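Local coordinates for methylated RNA-binding protein 1 (PDB 4RCM) that recognises N6-methyladenosine in RNA through its YTH domain and lowers the stability of PHO4 mRNA, so regulating phosphate metabolism, at residues R17-K22 with V61-S66. Numbering follows the deposited sequence.
Sequences RFFVIK and VFLFFS. With nucleotides of chain C.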
# COMPACT_ATOMS: atom_id res chain seq x y z
N ARG A 17 0.63 -9.94 6.04
CA ARG A 17 -0.65 -9.67 5.39
C ARG A 17 -0.52 -8.51 4.43
O ARG A 17 0.29 -7.63 4.67
CB ARG A 17 -1.73 -9.48 6.46
CG ARG A 17 -2.06 -10.82 7.12
CD ARG A 17 -3.08 -10.74 8.23
NE ARG A 17 -4.41 -10.55 7.70
CZ ARG A 17 -5.51 -10.46 8.44
NH1 ARG A 17 -5.42 -10.55 9.75
NH2 ARG A 17 -6.69 -10.29 7.86
N PHE A 18 -1.22 -8.61 3.29
CA PHE A 18 -1.14 -7.64 2.18
C PHE A 18 -2.52 -7.09 1.87
O PHE A 18 -3.45 -7.87 1.65
CB PHE A 18 -0.61 -8.30 0.91
CG PHE A 18 0.77 -8.84 1.04
CD1 PHE A 18 1.86 -8.05 0.75
CD2 PHE A 18 0.99 -10.16 1.42
CE1 PHE A 18 3.13 -8.53 0.90
CE2 PHE A 18 2.28 -10.66 1.54
CZ PHE A 18 3.36 -9.85 1.25
N PHE A 19 -2.62 -5.77 1.76
CA PHE A 19 -3.86 -5.11 1.36
C PHE A 19 -3.60 -4.08 0.32
O PHE A 19 -2.52 -3.46 0.31
CB PHE A 19 -4.49 -4.38 2.53
CG PHE A 19 -4.79 -5.26 3.69
CD1 PHE A 19 -3.83 -5.48 4.66
CD2 PHE A 19 -6.02 -5.87 3.80
CE1 PHE A 19 -4.08 -6.31 5.73
CE2 PHE A 19 -6.29 -6.68 4.88
CZ PHE A 19 -5.33 -6.90 5.85
N VAL A 20 -4.58 -3.85 -0.54
CA VAL A 20 -4.52 -2.75 -1.51
C VAL A 20 -5.02 -1.48 -0.82
O VAL A 20 -5.94 -1.55 -0.02
CB VAL A 20 -5.34 -3.03 -2.79
CG1 VAL A 20 -5.60 -1.77 -3.59
CG2 VAL A 20 -4.61 -4.03 -3.65
N ILE A 21 -4.42 -0.34 -1.19
CA ILE A 21 -4.91 1.02 -0.75
C ILE A 21 -5.28 1.74 -2.03
O ILE A 21 -4.45 1.79 -2.97
CB ILE A 21 -3.86 1.84 0.05
CG1 ILE A 21 -3.48 1.16 1.35
CG2 ILE A 21 -4.38 3.26 0.37
CD1 ILE A 21 -4.58 1.04 2.39
N LYS A 22 -6.52 2.25 -2.11
CA LYS A 22 -6.91 3.06 -3.31
C LYS A 22 -7.07 4.47 -2.81
O LYS A 22 -7.86 4.75 -1.86
CB LYS A 22 -8.24 2.58 -3.93
CG LYS A 22 -8.28 1.15 -4.40
CD LYS A 22 -7.25 0.86 -5.50
CE LYS A 22 -7.50 1.62 -6.80
NZ LYS A 22 -6.62 1.14 -7.91
N VAL A 61 2.37 -6.06 8.12
CA VAL A 61 1.30 -5.61 7.17
C VAL A 61 1.92 -4.69 6.11
O VAL A 61 2.58 -3.66 6.45
CB VAL A 61 0.15 -4.90 7.86
CG1 VAL A 61 -0.81 -4.24 6.88
CG2 VAL A 61 -0.64 -5.89 8.70
N PHE A 62 1.75 -5.07 4.85
CA PHE A 62 2.10 -4.23 3.71
C PHE A 62 0.89 -3.76 2.93
O PHE A 62 -0.15 -4.50 2.84
CB PHE A 62 3.06 -4.95 2.79
CG PHE A 62 4.42 -5.08 3.36
CD1 PHE A 62 4.70 -6.08 4.25
CD2 PHE A 62 5.37 -4.13 3.07
CE1 PHE A 62 5.96 -6.19 4.80
CE2 PHE A 62 6.63 -4.21 3.62
CZ PHE A 62 6.93 -5.24 4.49
N LEU A 63 1.05 -2.57 2.33
CA LEU A 63 -0.01 -1.85 1.60
C LEU A 63 0.45 -1.56 0.23
O LEU A 63 1.43 -0.83 0.09
CB LEU A 63 -0.27 -0.55 2.25
CG LEU A 63 -0.55 -0.75 3.76
CD1 LEU A 63 -0.77 0.59 4.38
CD2 LEU A 63 -1.77 -1.60 3.95
N PHE A 64 -0.23 -2.10 -0.76
CA PHE A 64 0.04 -1.72 -2.15
C PHE A 64 -0.78 -0.45 -2.46
O PHE A 64 -2.01 -0.50 -2.60
CB PHE A 64 -0.36 -2.82 -3.12
CG PHE A 64 0.39 -4.12 -2.92
CD1 PHE A 64 1.74 -4.22 -3.24
CD2 PHE A 64 -0.26 -5.26 -2.46
CE1 PHE A 64 2.41 -5.43 -3.12
CE2 PHE A 64 0.44 -6.46 -2.31
CZ PHE A 64 1.76 -6.54 -2.65
N PHE A 65 -0.11 0.68 -2.55
CA PHE A 65 -0.78 1.94 -2.95
C PHE A 65 -1.12 2.08 -4.43
O PHE A 65 -0.27 2.06 -5.32
CB PHE A 65 0.05 3.09 -2.51
CG PHE A 65 -0.21 3.47 -1.10
CD1 PHE A 65 0.38 2.79 -0.05
CD2 PHE A 65 -1.04 4.53 -0.83
CE1 PHE A 65 0.13 3.18 1.29
CE2 PHE A 65 -1.27 4.94 0.48
CZ PHE A 65 -0.72 4.24 1.52
N SER A 66 -2.39 2.37 -4.65
CA SER A 66 -2.87 2.56 -6.00
C SER A 66 -3.75 3.82 -6.06
O SER A 66 -4.40 4.18 -5.07
CB SER A 66 -3.68 1.31 -6.35
OG SER A 66 -3.95 1.27 -7.73
C2 6MZ C 3 -7.93 9.65 -0.56
C4 6MZ C 3 -9.03 7.63 -0.04
C5 6MZ C 3 -8.40 7.61 1.28
N9 6MZ C 3 -9.79 6.52 -0.10
N3 6MZ C 3 -8.76 8.67 -0.91
N1 6MZ C 3 -7.31 9.70 0.64
C6 6MZ C 3 -7.49 8.75 1.59
N6 6MZ C 3 -6.90 8.83 2.81
C9 6MZ C 3 -6.18 10.00 3.26
N7 6MZ C 3 -8.84 6.50 1.94
C8 6MZ C 3 -9.69 5.85 1.08
O5' 6MZ C 3 -15.11 4.88 -0.19
C5' 6MZ C 3 -13.94 5.70 0.06
C4' 6MZ C 3 -13.00 5.72 -1.15
O4' 6MZ C 3 -11.98 6.72 -0.98
C1' 6MZ C 3 -10.66 6.20 -1.31
C2' 6MZ C 3 -10.92 4.75 -1.77
O2' 6MZ C 3 -11.01 4.65 -3.21
C3' 6MZ C 3 -12.32 4.37 -1.42
O3' 6MZ C 3 -12.80 3.64 -2.58
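Ile21 lies alongside Phe65, against one face of its ring, in one of the two layers that the parallel strands 17-22 and 61-66 build on the two sides of their sheet. CB of Ile21 stands 4.0 Å from the centroid of the Phe65 ring, only 9° off its normal, a CH-pi contact over the face. CG2, anti to the backbone N, lies over the same face, 3.5 Å from CE2 of Phe65, while CG1, on the other branch, turns to CB of Leu63 at 3.7 Å. Further along this side, the edge of the Phe19 ring receives CG1 of Val61.

On the opposite side, Phe18 and Phe64 hold their rings nearly parallel, with planes at 13°, but slid so far apart that they barely overlap; CD1 of Phe18 comes obliquely to within 3.7 Å of CZ of Phe64. Lys22 ends this row. Bends at chi2 and chi3, both near -60°, fold its chain back over Ser66, so that NZ donates to OG at 2.7 Å. OG is also hydrogen-bonded to the backbone O of Arg72. An alanine in place of Lys22 would probably cost Ser66 OG the lysine bond alone and uncover its CB, against which the lysine methylenes pack.

Five backbone hydrogen bonds, from Phe62 N to Arg17 O through Ser66 N to Ile21 O, zip the strands together. At the Lys22 end the pairing runs up to the reader site of the YTH domain: Lys22 helps bind the N6-methyladenosine nucleotide of chain C, its O lying 3.1 Å from C2'. Around this pair, helix 42-53 covers Phe19 and Leu63, helix 141-151 covers Phe18 and Phe64, and strands 72-79 and 138-139 continue the sheet beyond 61-67 and 17-23.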